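Local coordinates for uncharacterized protein (Desulfotomaculum acetoxidans, PDB 3U4Y) that is of unknown function but folds as a seven-bladed beta-propeller related to the lactonase family, at residues D94-V99 against S114-K119; I126-V131 against I145-A150; T219-G224 against L238-V243; S290-R295 against E314-I319. One frame throughout, in Å; residues are numbered along the deposited sequence.

Contact 1: residues D94-V99 against S114-K119; sequences DDQFAV and SFLKNK
Ser114 faces Phe97 as an antiparallel non-hydrogen-bonded pair, their CA atoms 4.9 Å apart, where the second and third strands of one beta-propeller blade separate at the blade's end. The CA of Ser114 meets Phe97 CD1 obliquely at 3.8 Å. With chi1 at -60°, the Phe97 ring is anti to its carbonyl carbon and reaches back to Ser114, and Ile121 of strand 119-125 touches both side chains.

Phe115 comes next and makes the largest share of the contact. Its backbone N gives a nearly straight hydrogen bond to Gln96 O at 3.0 Å, the donor lying almost on the line of the carbonyl bond. Gln96 is itself placed by an Asx turn, its N bonded to Asp94 OD1 just before the strand. The carbonyl oxygen of Gln96 also sits in plane at the edge of the Phe115 ring, 3.4 Å from CD2, while CE2 reaches Ala98 CB at 3.7 Å. The ring therefore lies against the Asp95 to Ala98 backbone, and beyond it the side chain touches Asn53, Val55 and Gln66 of the preceding blade, so one aromatic group bridges two blades.

Leu116 closes the contact on the more exposed side. Its isobutyl group crosses the extended Gln96 side chain at a slant, with Leu116 CD1 3.5 Å from Gln96 CG.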
loop_
_atom_site.group_PDB
_atom_site.type_symbol
_atom_site.label_atom_id
_atom_site.label_comp_id
_atom_site.label_asym_id
_atom_site.label_seq_id
_atom_site.Cartn_x
_atom_site.Cartn_y
_atom_site.Cartn_z
ATOM N N ASP A 94 -6.542 -14.166 2.775
ATOM C CA ASP A 94 -7.634 -14.990 2.256
ATOM C C ASP A 94 -8.696 -14.219 1.464
ATOM O O ASP A 94 -9.688 -14.789 1.044
ATOM C CB ASP A 94 -8.307 -15.773 3.385
ATOM C CG ASP A 94 -9.019 -14.877 4.374
ATOM O OD1 ASP A 94 -9.311 -13.711 4.020
ATOM O OD2 ASP A 94 -9.293 -15.340 5.505
ATOM N N ASP A 95 -8.507 -12.921 1.285
ATOM C CA ASP A 95 -9.412 -12.144 0.452
ATOM C C ASP A 95 -10.792 -11.936 1.086
ATOM O O ASP A 95 -11.690 -11.404 0.447
ATOM C CB ASP A 95 -9.577 -12.821 -0.904
ATOM C CG ASP A 95 -8.344 -12.694 -1.798
ATOM O OD1 ASP A 95 -7.725 -11.611 -1.845
ATOM O OD2 ASP A 95 -8.006 -13.685 -2.483
ATOM N N GLN A 96 -10.968 -12.343 2.336
ATOM C CA GLN A 96 -12.276 -12.224 2.972
ATOM C C GLN A 96 -12.569 -10.807 3.487
ATOM O O GLN A 96 -13.694 -10.334 3.370
ATOM C CB GLN A 96 -12.423 -13.255 4.094
ATOM C CG GLN A 96 -13.805 -13.341 4.719
ATOM C CD GLN A 96 -13.945 -14.530 5.674
ATOM O OE1 GLN A 96 -13.040 -15.370 5.784
ATOM N NE2 GLN A 96 -15.088 -14.607 6.365
ATOM N N PHE A 97 -11.559 -10.137 4.048
ATOM C CA PHE A 97 -11.714 -8.789 4.624
ATOM C C PHE A 97 -10.760 -7.743 4.080
ATOM O O PHE A 97 -9.647 -8.052 3.659
ATOM C CB PHE A 97 -11.507 -8.810 6.130
ATOM C CG PHE A 97 -12.455 -9.687 6.849
ATOM C CD1 PHE A 97 -13.751 -9.277 7.072
ATOM C CD2 PHE A 97 -12.056 -10.923 7.302
ATOM C CE1 PHE A 97 -14.623 -10.090 7.736
ATOM C CE2 PHE A 97 -12.927 -11.743 7.970
ATOM C CZ PHE A 97 -14.207 -11.328 8.190
ATOM N N ALA A 98 -11.208 -6.493 4.130
ATOM C CA ALA A 98 -10.385 -5.342 3.785
ATOM C C ALA A 98 -10.264 -4.529 5.039
ATOM O O ALA A 98 -11.247 -4.372 5.755
ATOM C CB ALA A 98 -11.049 -4.515 2.712
ATOM N N VAL A 99 -9.067 -4.020 5.323
ATOM C CA VAL A 99 -8.869 -3.232 6.535
ATOM C C VAL A 99 -8.322 -1.851 6.221
ATOM O O VAL A 99 -7.415 -1.697 5.390
ATOM C CB VAL A 99 -7.964 -3.926 7.541
ATOM C CG1 VAL A 99 -7.871 -3.088 8.765
ATOM C CG2 VAL A 99 -8.525 -5.274 7.911
ATOM N N SER A 114 -16.330 -6.753 5.393
ATOM C CA SER A 114 -16.562 -8.100 4.832
ATOM C C SER A 114 -16.928 -8.102 3.349
ATOM O O SER A 114 -17.938 -7.536 2.966
ATOM C CB SER A 114 -17.650 -8.848 5.612
ATOM O OG SER A 114 -17.773 -10.197 5.166
ATOM N N PHE A 115 -16.119 -8.757 2.524
ATOM C CA PHE A 115 -16.377 -8.839 1.088
ATOM C C PHE A 115 -17.585 -9.711 0.788
ATOM O O PHE A 115 -18.230 -9.575 -0.257
ATOM C CB PHE A 115 -15.185 -9.462 0.384
ATOM C CG PHE A 115 -14.125 -8.485 -0.018
ATOM C CD1 PHE A 115 -14.110 -7.950 -1.298
ATOM C CD2 PHE A 115 -13.115 -8.134 0.863
ATOM C CE1 PHE A 115 -13.123 -7.069 -1.687
ATOM C CE2 PHE A 115 -12.121 -7.250 0.480
ATOM C CZ PHE A 115 -12.128 -6.718 -0.795
ATOM N N LEU A 116 -17.862 -10.636 1.696
ATOM C CA LEU A 116 -18.984 -11.547 1.535
ATOM C C LEU A 116 -20.270 -10.800 1.847
ATOM O O LEU A 116 -21.211 -10.795 1.050
ATOM C CB LEU A 116 -18.821 -12.733 2.482
ATOM C CG LEU A 116 -17.366 -12.953 2.920
ATOM C CD1 LEU A 116 -17.299 -13.520 4.330
ATOM C CD2 LEU A 116 -16.588 -13.831 1.930
ATOM N N LYS A 117 -20.285 -10.154 3.010
ATOM C CA LYS A 117 -21.452 -9.437 3.501
ATOM C C LYS A 117 -21.545 -8.046 2.902
ATOM O O LYS A 117 -22.581 -7.388 3.007
ATOM C CB LYS A 117 -21.417 -9.340 5.023
ATOM C CG LYS A 117 -21.079 -10.649 5.726
ATOM C CD LYS A 117 -21.488 -10.612 7.192
ATOM C CE LYS A 117 -22.323 -11.835 7.553
ATOM N NZ LYS A 117 -23.219 -11.612 8.727
ATOM N N ASN A 118 -20.467 -7.606 2.260
ATOM C CA ASN A 118 -20.419 -6.292 1.612
ATOM C C ASN A 118 -20.642 -5.133 2.592
ATOM O O ASN A 118 -21.051 -4.053 2.174
ATOM C CB ASN A 118 -21.435 -6.204 0.465
ATOM C CG ASN A 118 -21.094 -7.115 -0.709
ATOM O OD1 ASN A 118 -20.687 -6.643 -1.764
ATOM N ND2 ASN A 118 -21.278 -8.421 -0.535
ATOM N N LYS A 119 -20.368 -5.367 3.881
ATOM C CA LYS A 119 -20.515 -4.360 4.944
ATOM C C LYS A 119 -19.272 -4.233 5.845
ATOM O O LYS A 119 -18.331 -5.023 5.723
ATOM C CB LYS A 119 -21.710 -4.697 5.837
ATOM C CG LYS A 119 -22.668 -5.724 5.275
ATOM C CD LYS A 119 -23.241 -6.595 6.390
ATOM C CE LYS A 119 -22.123 -7.143 7.283
ATOM N NZ LYS A 119 -22.636 -8.076 8.327
#

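Contact 2: residues I126-V131 against I145-A150; sequences IPYDAV and IDRSSA
Arg147 lays one face of its guanidinium group over Pro127, whose CB stands 3.5 Å above the centre of that plane; the other face has Ala150 CB near its rim. A bend at chi3 (46°) turns the arginine's end back toward the first segment, where it meets Asp129. Arg147 NE bonds to Asp129 OD1 at 2.9 Å in a salt bridge, entering on the syn side of a carboxylate set almost perpendicular to the guanidinium. The remaining links between the two groups are weak.

Asp129 also engages the turn after strand 142-147: its OD2 accepts from Ser149 N at 3.2 Å, through the anti lone pair, and from Ala150 N at 3.1 Å. The Asp129 carbonyl oxygen receives two more bonds, from Ser148 N at 2.9 Å and from Ser148 OG at 2.8 Å. Beyond this, Val131 and Asp146 form a hydrogen-bonded antiparallel pair, one of its two bonds weak, beginning the hairpin of the blade's two inner strands.

Arg147 NH1 forms a further salt bridge with Glu170 of strand 164-172, so the guanidinium lies between two acids. Asp129 would be expected to favour its charged form, balanced by the arginine and stabilised by the N-H groups of Ser149 and Ala150.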
loop_
_atom_site.group_PDB
_atom_site.type_symbol
_atom_site.label_atom_id
_atom_site.label_comp_id
_atom_site.label_asym_id
_atom_site.label_seq_id
_atom_site.Cartn_x
_atom_site.Cartn_y
_atom_site.Cartn_z
ATOM N N ILE A 126 -7.681 4.463 16.787
ATOM C CA ILE A 126 -6.247 4.409 16.625
ATOM C C ILE A 126 -5.690 5.792 16.980
ATOM O O ILE A 126 -6.431 6.779 16.992
ATOM C CB ILE A 126 -5.902 3.968 15.186
ATOM C CG1 ILE A 126 -6.376 4.999 14.167
ATOM C CG2 ILE A 126 -6.607 2.664 14.875
ATOM C CD1 ILE A 126 -5.908 4.729 12.772
ATOM N N PRO A 127 -4.395 5.872 17.304
ATOM C CA PRO A 127 -3.827 7.143 17.755
ATOM C C PRO A 127 -3.799 8.183 16.658
ATOM O O PRO A 127 -3.824 7.842 15.483
ATOM C CB PRO A 127 -2.389 6.777 18.134
ATOM C CG PRO A 127 -2.400 5.322 18.332
ATOM C CD PRO A 127 -3.417 4.781 17.381
ATOM N N TYR A 128 -3.713 9.441 17.076
ATOM C CA TYR A 128 -3.643 10.608 16.204
ATOM C C TYR A 128 -2.596 10.559 15.085
ATOM O O TYR A 128 -2.842 11.054 13.991
ATOM C CB TYR A 128 -3.409 11.859 17.059
ATOM C CG TYR A 128 -2.012 11.971 17.582
ATOM C CD1 TYR A 128 -1.091 12.812 16.979
ATOM C CD2 TYR A 128 -1.603 11.223 18.661
ATOM C CE1 TYR A 128 0.201 12.911 17.448
ATOM C CE2 TYR A 128 -0.302 11.304 19.142
ATOM C CZ TYR A 128 0.597 12.152 18.538
ATOM O OH TYR A 128 1.889 12.233 19.021
ATOM N N ASP A 129 -1.439 9.960 15.351
ATOM C CA ASP A 129 -0.311 10.019 14.413
ATOM C C ASP A 129 -0.235 8.828 13.488
ATOM O O ASP A 129 0.786 8.630 12.833
ATOM C CB ASP A 129 1.027 10.152 15.152
ATOM C CG ASP A 129 1.184 9.134 16.260
ATOM O OD1 ASP A 129 0.177 8.549 16.708
ATOM O OD2 ASP A 129 2.321 8.935 16.702
ATOM N N ALA A 130 -1.321 8.062 13.439
ATOM C CA ALA A 130 -1.399 6.803 12.705
ATOM C C ALA A 130 -1.451 6.953 11.176
ATOM O O ALA A 130 -2.386 7.544 10.648
ATOM C CB ALA A 130 -2.603 6.059 13.176
ATOM N N VAL A 131 -0.449 6.427 10.472
ATOM C CA VAL A 131 -0.503 6.299 9.012
ATOM C C VAL A 131 0.072 4.964 8.534
ATOM O O VAL A 131 0.962 4.393 9.165
ATOM C CB VAL A 131 0.208 7.451 8.269
ATOM C CG1 VAL A 131 -0.262 8.765 8.810
ATOM C CG2 VAL A 131 1.704 7.346 8.404
ATOM N N ILE A 145 0.843 -0.832 12.059
ATOM C CA ILE A 145 0.634 0.499 11.513
ATOM C C ILE A 145 1.754 1.375 12.005
ATOM O O ILE A 145 2.338 1.097 13.042
ATOM C CB ILE A 145 -0.682 1.104 12.026
ATOM C CG1 ILE A 145 -0.645 1.173 13.554
ATOM C CG2 ILE A 145 -1.880 0.303 11.534
ATOM C CD1 ILE A 145 -1.608 2.136 14.155
ATOM N N ASP A 146 2.048 2.436 11.265
ATOM C CA ASP A 146 3.023 3.440 11.688
ATOM C C ASP A 146 2.429 4.498 12.624
ATOM O O ASP A 146 1.269 4.869 12.508
ATOM C CB ASP A 146 3.601 4.141 10.466
ATOM C CG ASP A 146 4.258 3.182 9.513
ATOM O OD1 ASP A 146 4.013 3.279 8.293
ATOM O OD2 ASP A 146 5.024 2.326 9.985
ATOM N N ARG A 147 3.239 4.980 13.555
ATOM C CA ARG A 147 2.858 6.120 14.392
ATOM C C ARG A 147 3.897 7.243 14.240
ATOM O O ARG A 147 4.944 7.227 14.876
ATOM C CB ARG A 147 2.713 5.684 15.845
ATOM C CG ARG A 147 1.558 4.723 16.074
ATOM C CD ARG A 147 1.229 4.711 17.527
ATOM N NE ARG A 147 1.179 6.089 17.985
ATOM C CZ ARG A 147 1.067 6.472 19.249
ATOM N NH1 ARG A 147 0.997 5.577 20.227
ATOM N NH2 ARG A 147 1.021 7.762 19.524
ATOM N N SER A 148 3.589 8.211 13.389
ATOM C CA SER A 148 4.604 9.082 12.809
ATOM C C SER A 148 5.281 9.996 13.809
ATOM O O SER A 148 6.425 10.388 13.617
ATOM C CB SER A 148 4.020 9.908 11.651
ATOM O OG SER A 148 2.724 10.412 11.957
ATOM N N SER A 149 4.573 10.356 14.868
ATOM C CA SER A 149 5.141 11.263 15.855
ATOM C C SER A 149 5.830 10.525 16.998
ATOM O O SER A 149 6.761 11.045 17.594
ATOM C CB SER A 149 4.087 12.242 16.369
ATOM O OG SER A 149 3.759 13.160 15.349
ATOM N N ALA A 150 5.386 9.309 17.290
ATOM C CA ALA A 150 6.038 8.468 18.292
ATOM C C ALA A 150 7.191 7.635 17.714
ATOM O O ALA A 150 7.774 6.828 18.415
ATOM C CB ALA A 150 5.019 7.565 18.962
#

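Contact 3: residues T219-G224 against L238-V243; sequences TNNLPG and LTESTV
Pro223 and Thr239 come closest in the backbone, with CA atoms 4.5 Å apart, and the chains run past each other without forming a beta bridge. One backbone hydrogen bond crosses nearly straight: Gly224 N points at Leu238 O, 2.6 Å away and almost in line with the carbonyl. Around it, carbonyl oxygens meet CA-H groups in both directions, Pro223 CA to Leu238 O at 3.4 Å and Thr239 CA to Leu222 O at 3.6 Å. A further bond from Glu240 N to Asn221 O is doubtful, since the position of that oxygen is uncertain.

The contact sets the link between two blades of the beta-propeller against a turn inside the second of them. Residues 219-224 carry the chain from the last strand of one blade, 212-218, to the first strand of the next, 226-228, while 238-243 turn between that next blade's second and third strands.

Side chains add to this at the more exposed residues Asn221 and Glu240. Asn221 sends ND2 to Glu240 OE1 at 2.7 Å in a weak hydrogen bond, the amide and carboxylate planes 66° apart. The fully extended Glu240, its CG anti to the backbone N (chi1 180°), carries the carboxylate out to meet it. Nearer the backbone, Leu222 CB touches Glu240 CB at 4.1 Å. Thr242 OG1, close to Asn220, is hydrogen-bonded to Asp244, whose other carboxylate oxygen accepts from Asn220 N.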
loop_
_atom_site.group_PDB
_atom_site.type_symbol
_atom_site.label_atom_id
_atom_site.label_comp_id
_atom_site.label_asym_id
_atom_site.label_seq_id
_atom_site.Cartn_x
_atom_site.Cartn_y
_atom_site.Cartn_z
ATOM N N THR A 219 18.626 5.524 3.165
ATOM C CA THR A 219 18.188 5.690 1.790
ATOM C C THR A 219 18.363 7.133 1.348
ATOM O O THR A 219 18.708 8.009 2.151
ATOM C CB THR A 219 16.708 5.406 1.664
ATOM O OG1 THR A 219 15.988 6.535 2.158
ATOM C CG2 THR A 219 16.339 4.213 2.485
ATOM N N ASN A 220 18.106 7.383 0.070
ATOM C CA ASN A 220 18.093 8.741 -0.431
ATOM C C ASN A 220 16.975 9.536 0.219
ATOM O O ASN A 220 16.138 8.998 0.946
ATOM C CB ASN A 220 17.901 8.754 -1.938
ATOM C CG ASN A 220 19.099 8.237 -2.679
ATOM O OD1 ASN A 220 19.060 7.152 -3.249
ATOM N ND2 ASN A 220 20.174 9.012 -2.685
ATOM N N ASN A 221 16.934 10.821 -0.076
ATOM C CA ASN A 221 15.968 11.670 0.588
ATOM C C ASN A 221 14.513 11.235 0.442
ATOM O O ASN A 221 13.971 11.172 -0.668
ATOM C CB ASN A 221 16.122 13.115 0.131
ATOM C CG ASN A 221 15.457 14.084 1.070
ATOM O OD1 ASN A 221 15.274 13.795 2.263
ATOM N ND2 ASN A 221 15.084 15.243 0.543
ATOM N N LEU A 222 13.910 10.920 1.586
ATOM C CA LEU A 222 12.466 10.917 1.730
ATOM C C LEU A 222 11.796 9.677 1.148
ATOM O O LEU A 222 11.136 9.750 0.118
ATOM C CB LEU A 222 11.905 12.190 1.104
ATOM C CG LEU A 222 11.107 13.117 2.031
ATOM C CD1 LEU A 222 11.827 13.341 3.350
ATOM C CD2 LEU A 222 10.840 14.428 1.350
ATOM N N PRO A 223 11.966 8.529 1.825
ATOM C CA PRO A 223 11.441 7.240 1.359
ATOM C C PRO A 223 9.931 7.076 1.560
ATOM O O PRO A 223 9.424 7.210 2.674
ATOM C CB PRO A 223 12.204 6.234 2.221
ATOM C CG PRO A 223 12.549 6.992 3.476
ATOM C CD PRO A 223 12.828 8.380 3.017
ATOM N N GLY A 224 9.219 6.754 0.484
ATOM C CA GLY A 224 7.777 6.642 0.549
ATOM C C GLY A 224 7.225 5.233 0.664
ATOM O O GLY A 224 6.618 4.868 1.671
ATOM N N LEU A 238 10.654 3.844 -3.026
ATOM C CA LEU A 238 10.347 5.086 -3.743
ATOM C C LEU A 238 10.745 6.340 -2.958
ATOM O O LEU A 238 10.359 6.533 -1.807
ATOM C CB LEU A 238 8.864 5.130 -4.134
ATOM C CG LEU A 238 8.262 6.330 -4.879
ATOM C CD1 LEU A 238 8.952 6.625 -6.204
ATOM C CD2 LEU A 238 6.786 6.090 -5.092
ATOM N N THR A 239 11.511 7.193 -3.619
ATOM C CA THR A 239 12.128 8.344 -2.992
ATOM C C THR A 239 11.692 9.638 -3.681
ATOM O O THR A 239 11.106 9.618 -4.757
ATOM C CB THR A 239 13.663 8.155 -3.030
ATOM O OG1 THR A 239 14.029 7.271 -1.963
ATOM C CG2 THR A 239 14.459 9.496 -2.948
ATOM N N GLU A 240 11.970 10.765 -3.048
ATOM C CA GLU A 240 11.738 12.045 -3.671
ATOM C C GLU A 240 12.298 12.064 -5.085
ATOM O O GLU A 240 11.643 12.532 -5.997
ATOM C CB GLU A 240 12.393 13.130 -2.835
ATOM C CG GLU A 240 12.232 14.530 -3.375
ATOM C CD GLU A 240 12.936 15.547 -2.503
ATOM O OE1 GLU A 240 13.999 15.209 -1.929
ATOM O OE2 GLU A 240 12.426 16.681 -2.386
ATOM N N SER A 241 13.509 11.547 -5.270
ATOM C CA SER A 241 14.213 11.678 -6.551
ATOM C C SER A 241 14.558 10.352 -7.205
ATOM O O SER A 241 14.776 10.282 -8.421
ATOM C CB SER A 241 15.492 12.486 -6.371
ATOM O OG SER A 241 15.193 13.859 -6.160
ATOM N N THR A 242 14.610 9.298 -6.400
ATOM C CA THR A 242 15.076 8.023 -6.904
ATOM C C THR A 242 14.220 6.838 -6.510
ATOM O O THR A 242 13.448 6.885 -5.550
ATOM C CB THR A 242 16.496 7.722 -6.390
ATOM O OG1 THR A 242 16.484 7.650 -4.961
ATOM C CG2 THR A 242 17.461 8.798 -6.818
ATOM N N VAL A 243 14.379 5.765 -7.275
ATOM C CA VAL A 243 14.113 4.435 -6.764
ATOM C C VAL A 243 15.435 3.894 -6.274
ATOM O O VAL A 243 16.456 4.068 -6.925
ATOM C CB VAL A 243 13.647 3.487 -7.835
ATOM C CG1 VAL A 243 13.251 2.155 -7.192
ATOM C CG2 VAL A 243 12.508 4.101 -8.592
#

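Contact 4: residues S290-R295 against E314-I319; sequences SANISR and EANGGI
Ser290 turns its hydroxyl anti to the backbone N (chi1 155°), which aims OG at Gly317 and gives a hydrogen bond to Gly317 O of 2.9 Å, lying in the carbonyl plane. In Arg295 the bend is at chi2 (-100°): the chain passes the carbonyl oxygen of Ala315, which lies at the guanidinium edge, and comes alongside Asn316, both side chains pointing the same way.

The guanidinium and the Asn316 amide are only 20° from parallel, and Asn316 ND2 lies over one guanidinium face, 3.2 Å from Arg295 NE. Both are donors, so the amide nitrogen covers that face without a hydrogen bond. Arg295 NE instead makes a weak bond back to Asn292 O. The main chains exchange CA-H contacts in both directions, Arg295 CA to Ala315 O at 3.3 Å and Glu314 CA to Arg295 O at 3.4 Å. Ala315 CB points toward the first segment, 3.6 Å from Ser290 OG.

Glu314 OE2 is held by His18, which also touches Arg295 and Asn316. Strand 286-291, on which the first segment begins, is second in the last blade of the propeller. The 314-319 loop leaves that blade for strand 319-321, which lies antiparallel beside 11-16; thus the chain's end completes the N-terminal blade, the ring-closing arrangement familiar from beta-propellers, with Cys322 disulfide-bonded to Cys51.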
loop_
_atom_site.group_PDB
_atom_site.type_symbol
_atom_site.label_atom_id
_atom_site.label_comp_id
_atom_site.label_asym_id
_atom_site.label_seq_id
_atom_site.Cartn_x
_atom_site.Cartn_y
_atom_site.Cartn_z
ATOM N N SER A 290 3.213 6.115 -9.478
ATOM C CA SER A 290 2.122 7.094 -9.477
ATOM C C SER A 290 2.545 8.431 -8.855
ATOM O O SER A 290 2.424 8.632 -7.644
ATOM C CB SER A 290 0.891 6.537 -8.763
ATOM O OG SER A 290 0.070 7.578 -8.258
ATOM N N ALA A 291 3.018 9.337 -9.712
ATOM C CA ALA A 291 3.529 10.648 -9.323
ATOM C C ALA A 291 2.447 11.634 -8.870
ATOM O O ALA A 291 1.895 12.387 -9.669
ATOM C CB ALA A 291 4.349 11.245 -10.459
ATOM N N ASN A 292 2.147 11.587 -7.579
ATOM C CA ASN A 292 1.426 12.626 -6.847
ATOM C C ASN A 292 1.291 14.001 -7.505
ATOM O O ASN A 292 0.187 14.503 -7.678
ATOM C CB ASN A 292 2.131 12.825 -5.503
ATOM C CG ASN A 292 1.173 12.938 -4.369
ATOM O OD1 ASN A 292 -0.026 12.751 -4.545
ATOM N ND2 ASN A 292 1.686 13.236 -3.185
ATOM N N ILE A 293 2.424 14.617 -7.839
ATOM C CA ILE A 293 2.480 16.039 -8.181
ATOM C C ILE A 293 2.771 16.309 -9.658
ATOM O O ILE A 293 2.424 17.361 -10.182
ATOM C CB ILE A 293 3.513 16.791 -7.289
ATOM C CG1 ILE A 293 3.005 16.893 -5.857
ATOM C CG2 ILE A 293 3.803 18.174 -7.825
ATOM C CD1 ILE A 293 3.487 18.126 -5.124
ATOM N N SER A 294 3.423 15.370 -10.327
ATOM C CA SER A 294 3.605 15.477 -11.768
ATOM C C SER A 294 2.329 14.980 -12.421
ATOM O O SER A 294 2.054 15.275 -13.593
ATOM C CB SER A 294 4.820 14.666 -12.240
ATOM O OG SER A 294 5.919 15.517 -12.551
ATOM N N ARG A 295 1.549 14.228 -11.640
ATOM C CA ARG A 295 0.263 13.706 -12.085
ATOM C C ARG A 295 0.472 12.842 -13.323
ATOM O O ARG A 295 -0.197 13.025 -14.344
ATOM C CB ARG A 295 -0.698 14.852 -12.394
ATOM C CG ARG A 295 -1.013 15.752 -11.199
ATOM C CD ARG A 295 -2.350 15.426 -10.556
ATOM N NE ARG A 295 -2.489 16.054 -9.246
ATOM C CZ ARG A 295 -3.157 17.178 -9.011
ATOM N NH1 ARG A 295 -3.771 17.802 -10.003
ATOM N NH2 ARG A 295 -3.216 17.674 -7.780
ATOM N N GLU A 314 -4.111 11.334 -14.832
ATOM C CA GLU A 314 -3.509 12.304 -13.936
ATOM C C GLU A 314 -3.329 11.651 -12.568
ATOM O O GLU A 314 -4.181 11.735 -11.689
ATOM C CB GLU A 314 -4.371 13.559 -13.879
ATOM C CG GLU A 314 -4.654 14.147 -15.268
ATOM C CD GLU A 314 -5.577 15.364 -15.243
ATOM O OE1 GLU A 314 -5.813 15.951 -16.323
ATOM O OE2 GLU A 314 -6.067 15.731 -14.151
ATOM N N ALA A 315 -2.210 10.965 -12.406
ATOM C CA ALA A 315 -2.032 10.129 -11.239
ATOM C C ALA A 315 -2.182 10.967 -9.992
ATOM O O ALA A 315 -1.751 12.113 -9.963
ATOM C CB ALA A 315 -0.672 9.449 -11.280
ATOM N N ASN A 316 -2.791 10.388 -8.967
ATOM C CA ASN A 316 -3.013 11.094 -7.726
ATOM C C ASN A 316 -3.579 10.155 -6.673
ATOM O O ASN A 316 -4.762 10.136 -6.415
ATOM C CB ASN A 316 -3.979 12.239 -7.982
ATOM C CG ASN A 316 -3.855 13.359 -6.973
ATOM O OD1 ASN A 316 -3.229 13.222 -5.918
ATOM N ND2 ASN A 316 -4.471 14.482 -7.292
ATOM N N GLY A 317 -2.726 9.363 -6.058
ATOM C CA GLY A 317 -3.210 8.406 -5.089
ATOM C C GLY A 317 -2.608 7.030 -5.286
ATOM O O GLY A 317 -1.653 6.857 -6.048
ATOM N N GLY A 318 -3.178 6.055 -4.587
ATOM C CA GLY A 318 -2.667 4.703 -4.580
ATOM C C GLY A 318 -2.651 4.053 -5.950
ATOM O O GLY A 318 -3.188 4.591 -6.927
ATOM N N ILE A 319 -2.023 2.883 -6.010
ATOM C CA ILE A 319 -1.909 2.118 -7.238
ATOM C C ILE A 319 -1.732 0.662 -6.887
ATOM O O ILE A 319 -1.038 0.333 -5.922
ATOM C CB ILE A 319 -0.714 2.584 -8.084
ATOM C CG1 ILE A 319 -0.379 1.561 -9.167
ATOM C CG2 ILE A 319 0.506 2.808 -7.224
ATOM C CD1 ILE A 319 0.597 2.109 -10.194
#

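The four contacts are spread around one ring of blades: contact 1 belongs to the third blade, contact 2 to the fourth, contact 3 joins the fifth and sixth, and contact 4 joins the seventh to the strand that completes the first. None touches another. Contacts 1 and 3 lie on opposite sides of the chain's centre, about 33 Å apart between centres, while contacts 3 and 4 are closest, with centres about 15 Å and nearest atoms about 6 Å apart. Contacts 1 and 2 approach to about 7 Å between nearest atoms. No active site is known; a bound Tris molecule, probably from the crystallisation liquor, lies about 4 Å from the Asn220 side chain of contact 3.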